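Local coordinates for protein tudor (Drosophila melanogaster, PDB 4Q5W) that binds partner proteins in a methylation-dependent way, is required to form primordial germ cells, and may act in piRNA-guided repression of transposons, at residues T4-T9 against G138-E143; S22-L27 against K104-I109; S115-K120 against H169-V174. All coordinates share one frame; numbering follows the deposited sequence.

Contact 1: residues T4-T9 against G138-E143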
loop_
_atom_site.group_PDB
_atom_site.type_symbol
_atom_site.label_atom_id
_atom_site.label_comp_id
_atom_site.label_asym_id
_atom_site.label_seq_id
_atom_site.Cartn_x
_atom_site.Cartn_y
_atom_site.Cartn_z
ATOM N N THR A 4 15.249 8.753 6.174
ATOM C CA THR A 4 14.913 7.369 6.502
ATOM C C THR A 4 14.389 6.605 5.284
ATOM O O THR A 4 13.968 7.208 4.303
ATOM C CB THR A 4 13.905 7.282 7.663
ATOM O OG1 THR A 4 13.983 5.982 8.262
ATOM C CG2 THR A 4 12.479 7.534 7.191
ATOM N N LYS A 5 14.433 5.276 5.357
ATOM C CA LYS A 5 14.128 4.430 4.213
ATOM C C LYS A 5 12.786 3.736 4.401
ATOM O O LYS A 5 12.403 3.420 5.525
ATOM C CB LYS A 5 15.211 3.357 4.047
ATOM C CG LYS A 5 15.018 2.496 2.798
ATOM C CD LYS A 5 16.206 1.595 2.522
ATOM C CE LYS A 5 16.246 0.398 3.458
ATOM N NZ LYS A 5 17.415 -0.483 3.160
ATOM N N ALA A 6 12.080 3.505 3.300
ATOM C CA ALA A 6 10.827 2.764 3.346
ATOM C C ALA A 6 10.579 2.078 2.013
ATOM O O ALA A 6 11.238 2.371 1.012
ATOM C CB ALA A 6 9.674 3.698 3.680
ATOM N N ILE A 7 9.631 1.149 2.007
ATOM C CA ILE A 7 9.191 0.513 0.768
ATOM C C ILE A 7 7.726 0.833 0.512
ATOM O O ILE A 7 6.877 0.624 1.384
ATOM C CB ILE A 7 9.333 -1.007 0.830
ATOM C CG1 ILE A 7 10.802 -1.407 0.953
ATOM C CG2 ILE A 7 8.704 -1.653 -0.407
ATOM C CD1 ILE A 7 10.992 -2.889 1.193
ATOM N N ILE A 8 7.421 1.349 -0.675
ATOM C CA ILE A 8 6.032 1.627 -1.028
ATOM C C ILE A 8 5.332 0.333 -1.412
ATOM O O ILE A 8 5.772 -0.384 -2.314
ATOM C CB ILE A 8 5.939 2.690 -2.142
ATOM C CG1 ILE A 8 6.466 4.017 -1.589
ATOM C CG2 ILE A 8 4.498 2.848 -2.637
ATOM C CD1 ILE A 8 6.566 5.136 -2.611
ATOM N N THR A 9 4.256 0.031 -0.686
ATOM C CA THR A 9 3.516 -1.215 -0.868
ATOM C C THR A 9 2.167 -1.035 -1.570
ATOM O O THR A 9 1.622 -1.999 -2.115
ATOM C CB THR A 9 3.321 -1.960 0.476
ATOM O OG1 THR A 9 2.810 -1.060 1.463
ATOM C CG2 THR A 9 4.639 -2.532 0.958
ATOM N N GLY A 138 10.084 0.114 -5.489
ATOM C CA GLY A 138 9.368 0.744 -4.397
ATOM C C GLY A 138 10.209 1.258 -3.240
ATOM O O GLY A 138 9.649 1.775 -2.272
ATOM N N VAL A 139 11.531 1.124 -3.319
ATOM C CA VAL A 139 12.385 1.548 -2.198
ATOM C C VAL A 139 12.716 3.033 -2.301
ATOM O O VAL A 139 13.269 3.472 -3.307
ATOM C CB VAL A 139 13.690 0.736 -2.115
ATOM C CG1 VAL A 139 14.347 0.923 -0.752
ATOM C CG2 VAL A 139 13.409 -0.736 -2.360
ATOM N N VAL A 140 12.382 3.786 -1.251
ATOM C CA VAL A 140 12.479 5.238 -1.241
ATOM C C VAL A 140 13.085 5.797 0.037
ATOM O O VAL A 140 12.938 5.233 1.127
ATOM C CB VAL A 140 11.096 5.911 -1.418
ATOM C CG1 VAL A 140 10.586 5.731 -2.832
ATOM C CG2 VAL A 140 10.078 5.357 -0.403
ATOM N N ALA A 141 13.768 6.923 -0.108
ATOM C CA ALA A 141 14.144 7.723 1.039
ATOM C C ALA A 141 12.996 8.671 1.339
ATOM O O ALA A 141 12.352 9.198 0.427
ATOM C CB ALA A 141 15.440 8.492 0.768
ATOM N N VAL A 142 12.725 8.877 2.621
ATOM C CA VAL A 142 11.573 9.671 3.023
ATOM C C VAL A 142 11.995 10.850 3.894
ATOM O O VAL A 142 12.707 10.684 4.879
ATOM C CB VAL A 142 10.556 8.809 3.820
ATOM C CG1 VAL A 142 9.324 9.637 4.216
ATOM C CG2 VAL A 142 10.168 7.583 3.029
ATOM N N GLU A 143 11.593 12.051 3.501
ATOM C CA GLU A 143 11.767 13.235 4.329
ATOM C C GLU A 143 10.397 13.824 4.660
ATOM O O GLU A 143 9.554 13.950 3.771
ATOM C CB GLU A 143 12.615 14.271 3.588
ATOM C CG GLU A 143 12.591 15.659 4.200
ATOM C CD GLU A 143 13.503 16.626 3.471
ATOM O OE1 GLU A 143 14.468 16.154 2.832
ATOM O OE2 GLU A 143 13.253 17.853 3.535
#

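Contact 2: residues S22-L27 against K104-I109. With EPE (4-(2-hydroxyethyl)-1-piperazine ethanesulfonic acid), chain C.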
loop_
_atom_site.group_PDB
_atom_site.type_symbol
_atom_site.label_atom_id
_atom_site.label_comp_id
_atom_site.label_asym_id
_atom_site.label_seq_id
_atom_site.Cartn_x
_atom_site.Cartn_y
_atom_site.Cartn_z
ATOM N N SER A 22 11.636 1.061 7.359
ATOM C CA SER A 22 12.624 -0.016 7.519
ATOM C C SER A 22 12.709 -0.587 8.928
ATOM O O SER A 22 13.063 -1.754 9.097
ATOM C CB SER A 22 14.017 0.412 7.017
ATOM O OG SER A 22 14.625 1.377 7.864
ATOM N N GLU A 23 12.375 0.227 9.932
ATOM C CA GLU A 23 12.373 -0.229 11.328
ATOM C C GLU A 23 11.498 -1.470 11.523
ATOM O O GLU A 23 11.728 -2.253 12.447
ATOM C CB GLU A 23 11.883 0.879 12.271
ATOM C CG GLU A 23 10.396 1.183 12.101
ATOM C CD GLU A 23 9.806 2.101 13.170
ATOM O OE1 GLU A 23 10.561 2.612 14.031
ATOM O OE2 GLU A 23 8.566 2.308 13.134
ATOM N N LYS A 24 10.503 -1.643 10.654
ATOM C CA LYS A 24 9.541 -2.743 10.781
ATOM C C LYS A 24 9.766 -3.924 9.830
ATOM O O LYS A 24 8.917 -4.821 9.742
ATOM C CB LYS A 24 8.119 -2.215 10.572
ATOM C CG LYS A 24 7.569 -1.411 11.739
ATOM C CD LYS A 24 6.121 -1.043 11.458
ATOM C CE LYS A 24 5.470 -0.300 12.610
ATOM N NZ LYS A 24 4.097 0.143 12.189
ATOM N N ASP A 25 10.884 -3.941 9.110
ATOM C CA ASP A 25 11.110 -5.026 8.149
ATOM C C ASP A 25 11.114 -6.420 8.787
ATOM O O ASP A 25 10.529 -7.359 8.241
ATOM C CB ASP A 25 12.416 -4.826 7.382
ATOM C CG ASP A 25 12.347 -3.681 6.407
ATOM O OD1 ASP A 25 11.225 -3.235 6.077
ATOM O OD2 ASP A 25 13.426 -3.241 5.958
ATOM N N SER A 26 11.768 -6.555 9.935
ATOM C CA SER A 26 11.844 -7.846 10.611
ATOM C C SER A 26 10.489 -8.232 11.166
ATOM O O SER A 26 10.135 -9.406 11.163
ATOM C CB SER A 26 12.875 -7.846 11.744
ATOM O OG SER A 26 14.193 -7.777 11.233
ATOM N N LEU A 27 9.742 -7.241 11.654
ATOM C CA LEU A 27 8.390 -7.492 12.145
ATOM C C LEU A 27 7.485 -7.990 11.022
ATOM O O LEU A 27 6.697 -8.909 11.225
ATOM C CB LEU A 27 7.787 -6.235 12.779
ATOM C CG LEU A 27 6.296 -6.321 13.134
ATOM C CD1 LEU A 27 6.040 -7.423 14.161
ATOM C CD2 LEU A 27 5.762 -4.981 13.627
ATOM N N LYS A 104 -0.182 -3.255 15.540
ATOM C CA LYS A 104 -0.681 -2.292 14.558
ATOM C C LYS A 104 -0.310 -2.690 13.121
ATOM O O LYS A 104 0.644 -3.439 12.903
ATOM C CB LYS A 104 -0.140 -0.883 14.859
ATOM C CG LYS A 104 -0.486 -0.333 16.225
ATOM C CD LYS A 104 -1.969 -0.021 16.373
ATOM C CE LYS A 104 -2.248 0.602 17.735
ATOM N NZ LYS A 104 -3.465 0.035 18.377
ATOM N N PRO A 105 -1.079 -2.202 12.133
ATOM C CA PRO A 105 -0.697 -2.455 10.740
ATOM C C PRO A 105 0.718 -1.958 10.483
ATOM O O PRO A 105 1.110 -0.899 10.975
ATOM C CB PRO A 105 -1.692 -1.602 9.940
ATOM C CG PRO A 105 -2.848 -1.406 10.833
ATOM C CD PRO A 105 -2.294 -1.373 12.230
ATOM N N VAL A 106 1.472 -2.720 9.707
ATOM C CA VAL A 106 2.871 -2.395 9.451
ATOM C C VAL A 106 2.973 -1.127 8.601
ATOM O O VAL A 106 3.618 -0.150 9.006
ATOM C CB VAL A 106 3.566 -3.572 8.774
ATOM C CG1 VAL A 106 4.963 -3.182 8.294
ATOM C CG2 VAL A 106 3.638 -4.746 9.743
ATOM N N ALA A 107 2.298 -1.130 7.453
ATOM C CA ALA A 107 2.278 0.039 6.566
ATOM C C ALA A 107 1.670 1.280 7.213
ATOM O O ALA A 107 0.658 1.200 7.920
ATOM C CB ALA A 107 1.530 -0.279 5.277
ATOM N N GLU A 108 2.294 2.429 6.961
ATOM C CA GLU A 108 1.756 3.708 7.393
ATOM C C GLU A 108 1.386 4.495 6.147
ATOM O O GLU A 108 1.981 4.303 5.092
ATOM C CB GLU A 108 2.785 4.476 8.219
ATOM C CG GLU A 108 3.191 3.748 9.481
ATOM C CD GLU A 108 4.378 4.381 10.181
ATOM O OE1 GLU A 108 5.015 3.680 10.991
ATOM O OE2 GLU A 108 4.677 5.572 9.926
ATOM N N ILE A 109 0.398 5.374 6.263
ATOM C CA ILE A 109 -0.025 6.172 5.123
ATOM C C ILE A 109 0.612 7.560 5.132
ATOM O O ILE A 109 0.622 8.252 6.155
ATOM C CB ILE A 109 -1.547 6.348 5.104
ATOM C CG1 ILE A 109 -2.244 4.988 5.087
ATOM C CG2 ILE A 109 -1.973 7.187 3.907
ATOM C CD1 ILE A 109 -3.755 5.080 5.241
HETATM N N1 EPE C . 9.126 6.637 11.163
HETATM C C2 EPE C . 8.359 5.760 12.064
HETATM C C3 EPE C . 7.191 6.554 12.659
HETATM N N4 EPE C . 6.508 7.402 11.692
HETATM C C5 EPE C . 7.301 8.035 10.660
HETATM C C6 EPE C . 8.262 7.030 10.055
HETATM C C7 EPE C . 5.207 7.972 12.018
HETATM C C8 EPE C . 4.724 9.015 11.006
HETATM O O8 EPE C . 4.319 8.400 9.796
HETATM C C9 EPE C . 10.385 6.072 10.647
HETATM C C10 EPE C . 10.949 5.039 11.601
HETATM S S EPE C . 12.472 4.312 10.955
HETATM O O1S EPE C . 12.081 3.139 10.153
HETATM O O2S EPE C . 13.219 5.262 10.148
HETATM O O3S EPE C . 13.321 3.897 12.064
HETATM O O HOH W 1 3.172 -2.527 13.121
#

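Contact 3: residues S115-K120 against H169-V174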
loop_
_atom_site.group_PDB
_atom_site.type_symbol
_atom_site.label_atom_id
_atom_site.label_comp_id
_atom_site.label_asym_id
_atom_site.label_seq_id
_atom_site.Cartn_x
_atom_site.Cartn_y
_atom_site.Cartn_z
ATOM N N SER A 115 -0.320 18.705 -6.213
ATOM C CA SER A 115 -0.065 19.334 -7.505
ATOM C C SER A 115 -1.283 19.214 -8.404
ATOM O O SER A 115 -1.835 18.124 -8.568
ATOM C CB SER A 115 1.140 18.694 -8.195
ATOM O OG SER A 115 1.279 19.196 -9.515
ATOM N N ALA A 116 -1.708 20.331 -8.988
ATOM C CA ALA A 116 -2.836 20.299 -9.913
ATOM C C ALA A 116 -2.566 19.390 -11.118
ATOM O O ALA A 116 -3.498 18.885 -11.744
ATOM C CB ALA A 116 -3.201 21.710 -10.370
ATOM N N ILE A 117 -1.293 19.179 -11.436
ATOM C CA ILE A 117 -0.933 18.264 -12.506
ATOM C C ILE A 117 -1.419 16.864 -12.153
ATOM O O ILE A 117 -1.960 16.151 -12.995
ATOM C CB ILE A 117 0.594 18.256 -12.760
ATOM C CG1 ILE A 117 1.048 19.648 -13.219
ATOM C CG2 ILE A 117 0.948 17.208 -13.806
ATOM C CD1 ILE A 117 2.565 19.809 -13.312
ATOM N N PHE A 118 -1.253 16.488 -10.890
ATOM C CA PHE A 118 -1.669 15.168 -10.451
ATOM C C PHE A 118 -3.187 15.048 -10.455
ATOM O O PHE A 118 -3.724 13.986 -10.773
ATOM C CB PHE A 118 -1.173 14.867 -9.039
ATOM C CG PHE A 118 0.320 14.921 -8.877
ATOM C CD1 PHE A 118 1.167 14.755 -9.959
ATOM C CD2 PHE A 118 0.873 15.130 -7.625
ATOM C CE1 PHE A 118 2.552 14.795 -9.790
ATOM C CE2 PHE A 118 2.241 15.171 -7.452
ATOM C CZ PHE A 118 3.084 15.006 -8.540
ATOM N N GLU A 119 -3.877 16.127 -10.083
ATOM C CA GLU A 119 -5.334 16.076 -9.928
ATOM C C GLU A 119 -6.084 16.165 -11.255
ATOM O O GLU A 119 -7.186 15.627 -11.400
ATOM C CB GLU A 119 -5.818 17.195 -8.998
ATOM C CG GLU A 119 -5.138 17.208 -7.638
ATOM C CD GLU A 119 -5.411 15.956 -6.829
ATOM O OE1 GLU A 119 -6.441 15.284 -7.073
ATOM O OE2 GLU A 119 -4.589 15.646 -5.940
ATOM N N LYS A 120 -5.494 16.861 -12.213
ATOM C CA LYS A 120 -6.128 17.067 -13.506
ATOM C C LYS A 120 -5.842 15.909 -14.457
ATOM O O LYS A 120 -6.463 15.790 -15.513
ATOM C CB LYS A 120 -5.658 18.396 -14.101
ATOM C CG LYS A 120 -6.276 19.606 -13.410
ATOM C CD LYS A 120 -5.701 20.927 -13.904
ATOM C CE LYS A 120 -6.502 22.104 -13.350
ATOM N NZ LYS A 120 -6.182 23.401 -14.016
ATOM N N HIS A 169 10.030 14.995 -10.426
ATOM C CA HIS A 169 10.201 14.164 -11.611
ATOM C C HIS A 169 8.875 13.685 -12.187
ATOM O O HIS A 169 8.691 13.628 -13.409
ATOM C CB HIS A 169 11.064 12.947 -11.299
ATOM C CG HIS A 169 11.631 12.298 -12.516
ATOM N ND1 HIS A 169 12.688 12.837 -13.217
ATOM C CD2 HIS A 169 11.258 11.183 -13.191
ATOM C CE1 HIS A 169 12.961 12.065 -14.255
ATOM N NE2 HIS A 169 12.116 11.050 -14.256
ATOM N N LEU A 170 7.946 13.342 -11.304
ATOM C CA LEU A 170 6.645 12.845 -11.754
ATOM C C LEU A 170 5.883 13.939 -12.489
ATOM O O LEU A 170 5.265 13.687 -13.525
ATOM C CB LEU A 170 5.827 12.334 -10.574
ATOM C CG LEU A 170 4.515 11.640 -10.928
ATOM C CD1 LEU A 170 4.741 10.448 -11.864
ATOM C CD2 LEU A 170 3.817 11.191 -9.657
ATOM N N GLN A 171 5.944 15.158 -11.966
ATOM C CA GLN A 171 5.324 16.287 -12.657
ATOM C C GLN A 171 5.927 16.483 -14.038
ATOM O O GLN A 171 5.206 16.702 -15.018
ATOM C CB GLN A 171 5.500 17.570 -11.861
ATOM C CG GLN A 171 4.642 17.653 -10.615
ATOM C CD GLN A 171 4.932 18.903 -9.820
ATOM O OE1 GLN A 171 4.190 19.884 -9.895
ATOM N NE2 GLN A 171 6.013 18.877 -9.050
ATOM N N LYS A 172 7.249 16.397 -14.105
ATOM C CA LYS A 172 7.983 16.575 -15.358
ATOM C C LYS A 172 7.598 15.543 -16.414
ATOM O O LYS A 172 7.340 15.902 -17.559
ATOM C CB LYS A 172 9.495 16.550 -15.111
ATOM C CG LYS A 172 10.309 16.766 -16.384
ATOM C CD LYS A 172 11.786 16.954 -16.094
ATOM C CE LYS A 172 12.462 15.658 -15.738
ATOM N NZ LYS A 172 13.922 15.872 -15.513
ATOM N N LEU A 173 7.564 14.268 -16.026
ATOM C CA LEU A 173 7.186 13.186 -16.938
ATOM C C LEU A 173 5.753 13.292 -17.458
ATOM O O LEU A 173 5.503 13.028 -18.630
ATOM C CB LEU A 173 7.385 11.816 -16.292
ATOM C CG LEU A 173 8.805 11.368 -15.942
ATOM C CD1 LEU A 173 8.804 9.949 -15.407
ATOM C CD2 LEU A 173 9.750 11.477 -17.145
ATOM N N VAL A 174 4.818 13.654 -16.579
ATOM C CA VAL A 174 3.417 13.796 -16.978
ATOM C C VAL A 174 3.262 14.973 -17.946
ATOM O O VAL A 174 2.605 14.866 -18.975
ATOM C CB VAL A 174 2.492 13.965 -15.748
ATOM C CG1 VAL A 174 1.078 14.398 -16.169
ATOM C CG2 VAL A 174 2.441 12.672 -14.931
HETATM O O HOH W 2 2.516 21.633 -9.560
#

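Contact 1: residues T4-T9 against G138-E143
V140 turns CG1 opposite its carbonyl carbon (chi1 -71°), which leaves CG2 between the backbone N and the carbonyl carbon, against segment 4-9. I8 places CG1 opposite its carbonyl carbon (chi1 -66°), and CG1 meets that methyl. The two side chains cross at about a right angle, with I8 CG1 4.0 Å from V140 CG2. They sit on strands 5-11 and 139-144, which come first and last in the five-stranded sheet of the SN-like part of this extended Tudor domain. That part has an OB fold, and this antiparallel pairing closes its sheet on itself.

A6 and V140 form a hydrogen-bonded pair. A6 N donates to V140 O at 2.9 Å, and V140 N donates back to A6 O. Further along, V142 N gives T4 O a shorter bond of 2.7 Å. Its return partner, from T4 N to V142 O, is weak at 3.4 Å. K5 with A141 and I7 with V139 are non-hydrogen-bonded pairs. There the CA-H groups of K5 and I7 point at V140 O and G138 O.

The two faces of the sheet differ. On the face of A6 and V140, V142 CG2 packs on A6 CB at 4.0 Å. L19 also touches A6, and L156 touches both I8 and V142, so this side is apolar and largely buried. On the face of K5, I7 and V139, the aliphatic chain of K5, bent at chi3, passes obliquely across V139, with K5 CD 3.8 Å from V139 CG1. K159 touches both residues on this side.

G138 has a positive phi, and any CB there would clash with I8 O. Its own carbonyl is used: I8 N donates to G138 O at 2.8 Å, from a position tilted 26° off the carbonyl plane.

Contact 2: residues S22-L27 against K104-I109
The carboxylate of E108 is shared between two partners: OE1 is turned to K24 and OE2 to a bound EPE molecule. K24 NZ makes a long salt bridge to E108 OE1, at 3.8 Å. E108 OE2 accepts from both EPE N4 and EPE O8, the latter at 2.9 Å. The carboxylate of E23 is steeply inclined to that of E108, their planes about 73° apart. E23 OE2 and E108 OE1 are like charges 4.4 Å apart, and the nearby ammonium group of K24 may ease their repulsion. The third flat group is the V106 carbonyl. K24 NZ donates to V106 O at 3.2 Å and lies 20° off the carbonyl plane.

The chain of K24 makes this reach possible. CG lies opposite the carbonyl carbon (chi1 -74°), and the rest is fully extended. V106 slides past it in the opposite direction, with K24 CD 4.0 Å from V106 CG1. K24 is the N-cap residue of helix 25-37, which in extended Tudor domains links the SN-like part to the Tudor core. Segment 104-109 is the return path of the chain, leading into strand 108-112 of the SN-like sheet.

NZ has further acceptors. It bonds weakly to P105 O and donates to a water at 3.0 Å, and that water donates in turn to K104 O. A serine in place of K24 would probably leave V106 O and E108 OE1 without their ammonium mate and take the aliphatic chain beyond CB, including CD, away from V106 CG1. V106 N donates to the D83 carboxylate, and M28 and I31 of the helix pack on the V106 side chain. EPE probably came from the crystallisation liquor. Its sulfonate O1S accepts from E23 N at 2.9 Å.

Contact 3: residues S115-K120 against H169-V174
Apolar packing carries most of this contact between helix 116-120 and helix 166-182. I117 and V174 slide past each other in opposite directions, with I117 CG2 3.7 Å from V174 CG1. I117 CD1 comes up to Q171 CB at 4.0 Å. The F118 ring meets the second helix obliquely through CE1, which lies 3.6 Å from Q171 CG and 3.8 Å from L170 CD2. S115 CB sits over one face of this ring, toward its rim. T125 of helix 122-134 touches both F118 and L170, so a third helix joins the packing in the SN-like part of the extended Tudor domain. The two short helical segments cross at 52°.

The polar contacts gather at the start of helix 116-120. S115 is its N-cap residue, and S115 OG accepts from I117 N at 3.2 Å. That hydroxyl is carried opposite the backbone N (chi1 173°), and it also lies 3.0 Å from Q171 OE1. The Q171 amide plane stands 62° from the F118 ring, and Q171 NE2 donates to Y167 O.

Q171 thus serves both kinds of contact. Its CB and CG join the apolar layer, while its amide sits by the capped helix start. The donation to Y167 O is likely to restrain the rotation of the amide and keep OE1 on the S115 side.

In the fold
Contact 1 and contact 2 are neighbours, their centres 12 Å apart. They touch where K5 O meets S22 N, and both reach the five-stranded SN-like sheet. Contact 3 lies farther off, its centre 20 Å from that of contact 1; it is 29 Å from contact 2, and those two lie on opposite sides of the chain's centre. Along the chain, contact 2 falls between the two halves of contact 1. Contact 3 comes after contact 2 and alternates with contact 1; strand 108-112 leads on to helix 116-120. The SN-like part is thus built from both ends of the chain, with the four-stranded Tudor sheet inserted between segments 22-27 and 104-109.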